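Local coordinates for Alpha/beta hydrolase fold protein (Ochrobactrum, PDB 4G9E) that hydrolyses, as an N-acyl homoserine lactonase, the lactone ring of such signals and binds the ring-opened N-butanoyl-L-homoserine in its pocket, at residues Arg162-Leu174 / Asn245-Glu257. Residues are numbered along the deposited sequence; the frame is centred on the assembly and turned at random. Where two conformers were deposited one is given.
Sequences RSTCGEPFEASLL and NAGHAPFREAPAE. With C4L (N-butanoyl-L-homoserine), chain C.
R252 reaches across to fasten the end of helix 154-165 and the turn after it through two backbone carbonyls. R252 NH1 and NH2 both grip P168 O end-on, each at 2.9 Å, with the oxygen in the guanidinium plane; R252 NH1 also donates to C165 O at 2.9 Å, from well above that carbonyl's plane. An arginine suits the place because its fan of N-H groups can serve several carbonyls at once, and the bend at chi3 (-55°) helps swing the group onto them. E253 works from its own side: OE1 takes the backbone N-H of G247 and of A249 from opposite faces of the carboxylate, bracing the loop that carries H248, while a water links OE2 to E167 N.

That loop fits the histidine loop of the alpha/beta-hydrolase fold, and H248, with S102 and E219, probably forms the catalytic triad. H248 NE2 donates to O1 of the bound N-butanoyl-L-homoserine at 2.8 Å (161°), and ND1 bonds to E219. H248 CG stands anti to the backbone N (chi1 -166°), which brings the ring edge at H248 CD2 to 3.4 Å from T164 O, a buried carbonyl with no hydrogen-bond partner.

L173 CD1 lies 3.8 Å above one face of the R252 guanidinium, toward its rim. G166 leaves the helix with positive phi, which favours glycine, and its CA lies close to E253 OE2. Small A249 sets CB against C165 O.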
ATOM      1  N   ARG A 162      -2.368 -16.694   1.507  1.00 13.44           N
ATOM      2  CA  ARG A 162      -3.492 -16.838   2.422  1.00 13.27           C
ATOM      3  C   ARG A 162      -3.395 -15.867   3.596  1.00 12.72           C
ATOM      4  O   ARG A 162      -4.387 -15.267   3.989  1.00 13.75           O
ATOM      5  CB  ARG A 162      -3.614 -18.282   2.911  1.00 14.44           C
ATOM      6  CG  ARG A 162      -4.106 -19.240   1.841  1.00 14.95           C
ATOM      7  CD  ARG A 162      -4.410 -20.608   2.422  1.00 16.22           C
ATOM      8  NE  ARG A 162      -4.895 -21.542   1.406  1.00 16.91           N
ATOM      9  CZ  ARG A 162      -6.150 -21.610   0.978  1.00 18.56           C
ATOM     10  NH1 ARG A 162      -7.067 -20.799   1.484  1.00 18.94           N
ATOM     11  NH2 ARG A 162      -6.492 -22.492   0.045  1.00 20.08           N
ATOM     12  N   SER A 163      -2.199 -15.706   4.153  0.83 12.98           N
ATOM     13  CA  SER A 163      -2.041 -14.848   5.323  0.83 13.33           C
ATOM     14  C   SER A 163      -2.141 -13.360   4.979  0.83 12.32           C
ATOM     15  O   SER A 163      -2.716 -12.582   5.734  0.83 13.27           O
ATOM     16  CB  SER A 163      -0.728 -15.147   6.048  0.83 14.63           C
ATOM     17  OG  SER A 163       0.380 -14.953   5.191  0.83 15.16           O
ATOM     18  N   THR A 164      -1.586 -12.959   3.841  1.00 10.45           N
ATOM     19  CA  THR A 164      -1.665 -11.555   3.447  1.00 10.53           C
ATOM     20  C   THR A 164      -3.058 -11.145   2.980  1.00  9.96           C
ATOM     21  O   THR A 164      -3.493 -10.030   3.254  1.00  9.77           O
ATOM     22  CB  THR A 164      -0.636 -11.162   2.359  1.00 11.41           C
ATOM     23  OG1 THR A 164      -0.826 -11.968   1.190  1.00 11.64           O
ATOM     24  CG2 THR A 164       0.790 -11.283   2.878  1.00 12.34           C
ATOM     25  N   CYS A 165      -3.760 -12.034   2.286  1.00 10.03           N
ATOM     26  CA  CYS A 165      -5.015 -11.648   1.645  1.00 10.75           C
ATOM     27  C   CYS A 165      -6.255 -11.967   2.464  1.00 11.57           C
ATOM     28  O   CYS A 165      -7.290 -11.332   2.287  1.00 11.96           O
ATOM     29  CB  CYS A 165      -5.127 -12.275   0.256  1.00 12.01           C
ATOM     30  SG  CYS A 165      -3.895 -11.665  -0.895  1.00 14.18           S
ATOM     31  N   GLY A 166      -6.145 -12.941   3.358  1.00 11.95           N
ATOM     32  CA  GLY A 166      -7.259 -13.306   4.210  1.00 12.10           C
ATOM     33  C   GLY A 166      -8.438 -13.900   3.461  1.00 11.62           C
ATOM     34  O   GLY A 166      -8.341 -14.276   2.289  1.00 11.70           O
ATOM     35  N   GLU A 167      -9.568 -13.986   4.151  1.00 13.06           N
ATOM     36  CA  GLU A 167     -10.784 -14.553   3.575  1.00 13.86           C
ATOM     37  C   GLU A 167     -11.514 -13.520   2.735  1.00 12.33           C
ATOM     38  O   GLU A 167     -11.687 -12.387   3.171  1.00 14.24           O
ATOM     39  CB  GLU A 167     -11.729 -15.017   4.684  1.00 16.70           C
ATOM     40  CG  GLU A 167     -11.178 -16.103   5.578  1.00 18.45           C
ATOM     41  CD  GLU A 167     -10.918 -17.398   4.838  1.00 20.21           C
ATOM     42  OE1 GLU A 167     -11.442 -17.573   3.715  1.00 19.30           O
ATOM     43  OE2 GLU A 167     -10.185 -18.246   5.387  1.00 23.04           O
ATOM     44  N   PRO A 168     -11.999 -13.907   1.549  1.00 11.61           N
ATOM     45  CA  PRO A 168     -11.995 -15.244   0.955  1.00 11.63           C
ATOM     46  C   PRO A 168     -10.758 -15.488   0.113  1.00 11.30           C
ATOM     47  O   PRO A 168     -10.255 -14.591  -0.538  1.00 12.65           O
ATOM     48  CB  PRO A 168     -13.216 -15.199   0.037  1.00 12.36           C
ATOM     49  CG  PRO A 168     -13.267 -13.786  -0.413  1.00 13.35           C
ATOM     50  CD  PRO A 168     -12.833 -12.973   0.772  1.00 13.05           C
ATOM     51  N   PHE A 169     -10.269 -16.716   0.114  1.00 12.06           N
ATOM     52  CA  PHE A 169      -9.146 -17.043  -0.735  0.73 13.24           C
ATOM     53  C   PHE A 169      -9.595 -17.550  -2.093  1.00 13.42           C
ATOM     54  O   PHE A 169     -10.658 -18.142  -2.223  1.00 15.17           O
ATOM     55  CB  PHE A 169      -8.247 -18.073  -0.077  0.73 15.31           C
ATOM     56  CG  PHE A 169      -6.894 -18.132  -0.691  0.73 15.34           C
ATOM     57  CD1 PHE A 169      -6.006 -17.090  -0.505  0.73 14.81           C
ATOM     58  CD2 PHE A 169      -6.521 -19.196  -1.489  0.73 14.92           C
ATOM     59  CE1 PHE A 169      -4.758 -17.118  -1.081  0.73 15.75           C
ATOM     60  CE2 PHE A 169      -5.268 -19.233  -2.072  0.73 14.98           C
ATOM     61  CZ  PHE A 169      -4.387 -18.193  -1.866  0.73 15.60           C
ATOM     62  N   GLU A 170      -8.802 -17.273  -3.110  1.00 15.79           N
ATOM     63  CA  GLU A 170      -9.032 -17.963  -4.346  1.00 18.65           C
ATOM     64  C   GLU A 170      -7.748 -18.159  -5.125  1.00 17.62           C
ATOM     65  O   GLU A 170      -6.740 -17.496  -4.847  1.00 16.38           O
ATOM     66  CB  GLU A 170      -9.981 -17.259  -5.249  1.00 20.00           C
ATOM     67  CG  GLU A 170      -9.682 -15.829  -5.493  1.00 20.00           C
ATOM     68  CD  GLU A 170     -10.755 -15.218  -6.354  1.00 20.00           C
ATOM     69  OE1 GLU A 170     -10.891 -15.668  -7.458  1.00 20.00           O
ATOM     70  OE2 GLU A 170     -11.504 -14.359  -5.918  1.00 20.00           O
ATOM     71  N   ALA A 171      -7.812 -19.007  -6.146  1.00 17.99           N
ATOM     72  CA  ALA A 171      -6.626 -19.466  -6.850  1.00 19.08           C
ATOM     73  C   ALA A 171      -5.860 -18.350  -7.544  1.00 18.31           C
ATOM     74  O   ALA A 171      -4.641 -18.414  -7.640  1.00 18.62           O
ATOM     75  CB  ALA A 171      -6.991 -20.558  -7.847  1.00 20.64           C
ATOM     76  N   SER A 172      -6.564 -17.329  -8.021  1.00 18.10           N
ATOM     77  CA  SER A 172      -5.907 -16.229  -8.723  1.00 18.33           C
ATOM     78  C   SER A 172      -4.865 -15.539  -7.846  1.00 16.35           C
ATOM     79  O   SER A 172      -3.907 -14.950  -8.351  1.00 17.75           O
ATOM     80  CB  SER A 172      -6.935 -15.211  -9.218  1.00 20.44           C
ATOM     81  OG  SER A 172      -7.629 -14.619  -8.135  1.00 21.99           O
ATOM     82  N   LEU A 173      -5.054 -15.611  -6.532  1.00 14.30           N
ATOM     83  CA  LEU A 173      -4.113 -15.007  -5.598  1.00 14.04           C
ATOM     84  C   LEU A 173      -2.770 -15.730  -5.606  1.00 15.04           C
ATOM     85  O   LEU A 173      -1.721 -15.098  -5.448  1.00 15.40           O
ATOM     86  CB  LEU A 173      -4.696 -14.980  -4.187  1.00 14.48           C
ATOM     87  CG  LEU A 173      -6.018 -14.230  -4.027  1.00 15.58           C
ATOM     88  CD1 LEU A 173      -6.465 -14.320  -2.586  1.00 16.78           C
ATOM     89  CD2 LEU A 173      -5.879 -12.782  -4.462  1.00 16.70           C
ATOM     90  N   LEU A 174      -2.799 -17.048  -5.788  1.00 15.57           N
ATOM     91  CA  LEU A 174      -1.564 -17.811  -5.923  1.00 17.34           C
ATOM     92  C   LEU A 174      -0.793 -17.351  -7.149  1.00 18.02           C
ATOM     93  O   LEU A 174       0.430 -17.257  -7.114  1.00 18.04           O
ATOM     94  CB  LEU A 174      -1.857 -19.304  -6.045  1.00 18.58           C
ATOM     95  CG  LEU A 174      -2.621 -19.962  -4.897  1.00 19.57           C
ATOM     96  CD1 LEU A 174      -2.983 -21.392  -5.261  1.00 20.92           C
ATOM     97  CD2 LEU A 174      -1.822 -19.914  -3.599  1.00 19.68           C
ATOM     98  N   ASN A 245     -13.367  -8.667  12.648  1.00 19.25           N
ATOM     99  CA  ASN A 245     -13.588  -9.721  11.656  1.00 20.00           C
ATOM    100  C   ASN A 245     -12.849  -9.450  10.368  1.00 19.33           C
ATOM    101  O   ASN A 245     -13.349  -9.714   9.272  1.00 20.49           O
ATOM    102  CB  ASN A 245     -15.078  -9.896  11.359  1.00 21.73           C
ATOM    103  CG  ASN A 245     -15.893 -10.089  12.602  1.00 22.83           C
ATOM    104  OD1 ASN A 245     -16.912  -9.431  12.800  1.00 25.03           O
ATOM    105  ND2 ASN A 245     -15.438 -10.980  13.469  1.00 21.54           N
ATOM    106  N   ALA A 246     -11.657  -8.893  10.509  1.00 16.13           N
ATOM    107  CA  ALA A 246     -10.773  -8.692   9.377  1.00 13.96           C
ATOM    108  C   ALA A 246      -9.343  -8.806   9.859  1.00 12.25           C
ATOM    109  O   ALA A 246      -9.058  -8.571  11.033  1.00 12.25           O
ATOM    110  CB  ALA A 246     -10.999  -7.321   8.757  1.00 13.97           C
ATOM    111  N   GLY A 247      -8.448  -9.174   8.954  1.00 13.00           N
ATOM    112  CA  GLY A 247      -7.040  -9.280   9.278  1.00 12.61           C
ATOM    113  C   GLY A 247      -6.206  -8.270   8.517  1.00 11.00           C
ATOM    114  O   GLY A 247      -6.360  -7.058   8.685  1.00 12.25           O
ATOM    115  N   HIS A 248      -5.320  -8.773   7.666  1.00  9.43           N
ATOM    116  CA  HIS A 248      -4.360  -7.928   6.970  1.00  8.83           C
ATOM    117  C   HIS A 248      -4.953  -7.141   5.801  1.00  8.26           C
ATOM    118  O   HIS A 248      -4.341  -6.175   5.357  1.00  8.71           O
ATOM    119  CB  HIS A 248      -3.221  -8.793   6.439  1.00  9.40           C
ATOM    120  CG  HIS A 248      -2.006  -8.029   6.003  1.00  9.13           C
ATOM    121  ND1 HIS A 248      -1.384  -7.080   6.792  1.00  8.59           N
ATOM    122  CD2 HIS A 248      -1.258  -8.132   4.880  1.00  9.71           C
ATOM    123  CE1 HIS A 248      -0.312  -6.622   6.164  1.00  9.47           C
ATOM    124  NE2 HIS A 248      -0.213  -7.245   5.004  1.00  9.46           N
ATOM    125  N   ALA A 249      -6.108  -7.561   5.289  1.00  8.79           N
ATOM    126  CA  ALA A 249      -6.629  -6.994   4.051  1.00  8.06           C
ATOM    127  C   ALA A 249      -8.103  -6.615   4.188  1.00  8.06           C
ATOM    128  O   ALA A 249      -8.957  -7.143   3.469  1.00  8.31           O
ATOM    129  CB  ALA A 249      -6.445  -7.965   2.902  1.00  9.42           C
ATOM    130  N   PRO A 250      -8.419  -5.682   5.098  1.00  8.32           N
ATOM    131  CA  PRO A 250      -9.834  -5.380   5.346  1.00  8.75           C
ATOM    132  C   PRO A 250     -10.579  -4.847   4.122  1.00  8.48           C
ATOM    133  O   PRO A 250     -11.798  -4.969   4.071  1.00  8.98           O
ATOM    134  CB  PRO A 250      -9.786  -4.337   6.465  1.00  9.98           C
ATOM    135  CG  PRO A 250      -8.372  -3.779   6.416  1.00  9.70           C
ATOM    136  CD  PRO A 250      -7.527  -4.949   6.012  1.00  9.07           C
ATOM    137  N   PHE A 251      -9.869  -4.254   3.166  1.00  7.98           N
ATOM    138  CA  PHE A 251     -10.493  -3.746   1.950  1.00  8.19           C
ATOM    139  C   PHE A 251     -11.147  -4.854   1.117  1.00  8.06           C
ATOM    140  O   PHE A 251     -12.036  -4.572   0.320  1.00  9.08           O
ATOM    141  CB  PHE A 251      -9.469  -2.971   1.115  1.00  8.94           C
ATOM    142  CG  PHE A 251      -8.291  -3.804   0.726  1.00  8.27           C
ATOM    143  CD1 PHE A 251      -8.351  -4.602  -0.404  1.00  8.62           C
ATOM    144  CD2 PHE A 251      -7.148  -3.850   1.519  1.00  8.20           C
ATOM    145  CE1 PHE A 251      -7.294  -5.416  -0.750  1.00  9.44           C
ATOM    146  CE2 PHE A 251      -6.092  -4.677   1.182  1.00  8.52           C
ATOM    147  CZ  PHE A 251      -6.164  -5.456   0.044  1.00  9.03           C
ATOM    148  N   ARG A 252     -10.713  -6.105   1.294  1.00  8.13           N
ATOM    149  CA  ARG A 252     -11.368  -7.233   0.624  1.00  8.71           C
ATOM    150  C   ARG A 252     -12.102  -8.164   1.599  1.00  8.38           C
ATOM    151  O   ARG A 252     -13.064  -8.828   1.217  1.00  9.96           O
ATOM    152  CB  ARG A 252     -10.392  -8.025  -0.260  1.00  8.84           C
ATOM    153  CG  ARG A 252      -9.283  -8.751   0.493  1.00  9.12           C
ATOM    154  CD  ARG A 252      -8.227  -9.386  -0.442  1.00  9.98           C
ATOM    155  NE  ARG A 252      -8.847 -10.270  -1.426  1.00 10.11           N
ATOM    156  CZ  ARG A 252      -9.222 -11.521  -1.173  1.00 10.00           C
ATOM    157  NH1 ARG A 252      -8.992 -12.053   0.023  1.00 10.75           N
ATOM    158  NH2 ARG A 252      -9.828 -12.239  -2.115  1.00 11.02           N
ATOM    159  N   GLU A 253     -11.650  -8.209   2.851  1.00  8.61           N
ATOM    160  CA  GLU A 253     -12.251  -9.063   3.870  0.61  9.53           C
ATOM    161  C   GLU A 253     -13.555  -8.470   4.398  1.00  9.03           C
ATOM    162  O   GLU A 253     -14.490  -9.201   4.738  1.00  9.62           O
ATOM    163  CB  GLU A 253     -11.268  -9.266   5.028  0.61 10.22           C
ATOM    164  CG  GLU A 253     -10.012 -10.053   4.667  0.61 11.22           C
ATOM    165  CD  GLU A 253      -8.949 -10.012   5.757  0.61 11.84           C
ATOM    166  OE1 GLU A 253      -8.526  -8.911   6.156  0.61 11.29           O
ATOM    167  OE2 GLU A 253      -8.529 -11.091   6.219  0.61 14.51           O
ATOM    168  N   ALA A 254     -13.602  -7.145   4.476  1.00  8.75           N
ATOM    169  CA  ALA A 254     -14.757  -6.428   4.990  1.00  9.34           C
ATOM    170  C   ALA A 254     -14.974  -5.165   4.169  1.00  8.41           C
ATOM    171  O   ALA A 254     -14.834  -4.052   4.681  1.00  9.34           O
ATOM    172  CB  ALA A 254     -14.536  -6.072   6.441  1.00 11.00           C
ATOM    173  N   PRO A 255     -15.292  -5.321   2.875  1.00  8.84           N
ATOM    174  CA  PRO A 255     -15.281  -4.130   2.017  1.00  9.27           C
ATOM    175  C   PRO A 255     -16.230  -3.011   2.427  1.00  9.45           C
ATOM    176  O   PRO A 255     -15.843  -1.849   2.334  1.00  9.51           O
ATOM    177  CB  PRO A 255     -15.648  -4.677   0.635  1.00 10.71           C
ATOM    178  CG  PRO A 255     -15.226  -6.118   0.683  1.00 12.16           C
ATOM    179  CD  PRO A 255     -15.503  -6.557   2.100  1.00  9.94           C
ATOM    180  N   ALA A 256     -17.440  -3.325   2.864  1.00  9.47           N
ATOM    181  CA  ALA A 256     -18.372  -2.263   3.217  1.00 10.17           C
ATOM    182  C   ALA A 256     -17.859  -1.428   4.383  1.00 10.14           C
ATOM    183  O   ALA A 256     -17.940  -0.196   4.348  1.00 10.69           O
ATOM    184  CB  ALA A 256     -19.734  -2.839   3.537  1.00 12.40           C
ATOM    185  N   GLU A 257     -17.348  -2.084   5.418  1.00 10.61           N
ATOM    186  CA  GLU A 257     -16.831  -1.356   6.570  1.00 11.23           C
ATOM    187  C   GLU A 257     -15.562  -0.577   6.225  1.00  9.87           C
ATOM    188  O   GLU A 257     -15.398   0.583   6.618  1.00 11.45           O
ATOM    189  CB  GLU A 257     -16.584  -2.290   7.751  1.00 14.48           C
ATOM    190  CG  GLU A 257     -16.229  -1.546   9.021  1.00 18.44           C
ATOM    191  CD  GLU A 257     -16.413  -2.380  10.267  1.00 22.67           C
ATOM    192  OE1 GLU A 257     -15.909  -1.966  11.328  1.00 25.82           O
ATOM    193  OE2 GLU A 257     -17.064  -3.441  10.187  1.00 23.31           O
TER
HETATM  194  O1  C4L C 301       1.727  -7.418   3.001  0.72  9.92           O
HETATM  195  C4  C4L C 301       2.820  -6.805   2.951  0.85  9.36           C
HETATM  196  O2  C4L C 301       3.072  -5.915   2.108  0.85  8.67           O
HETATM  197  C3  C4L C 301       3.910  -7.162   3.933  0.91 10.65           C
HETATM  198  C2  C4L C 301       3.330  -7.761   5.221  0.84 11.51           C
HETATM  199  C1  C4L C 301       4.363  -8.557   6.003  0.63 12.25           C
HETATM  200  O3  C4L C 301       4.660  -9.785   5.320  0.69 12.69           O
HETATM  201  N1  C4L C 301       4.728  -6.002   4.306  0.94 10.48           N
HETATM  202  C5  C4L C 301       5.968  -5.820   3.842  0.91  9.72           C
HETATM  203  O4  C4L C 301       6.529  -6.605   3.088  0.84  9.91           O
HETATM  204  C6  C4L C 301       6.693  -4.578   4.309  1.00 10.69           C
HETATM  205  C7  C4L C 301       8.096  -4.957   4.772  0.65 12.02           C
HETATM  206  C8  C4L C 301       8.082  -5.865   5.996  0.71 12.15           C
HETATM  207  O   HOH W   1      -4.947 -11.667   7.087  0.71 17.61           O
HETATM  208  O   HOH W   2     -14.125 -12.029   4.646  0.71 12.18           O
HETATM  209  O   HOH W   3      -9.928 -13.254   6.913  0.70 22.38           O
HETATM  210  O   HOH W   4     -10.230 -11.723  -4.888  0.75 22.47           O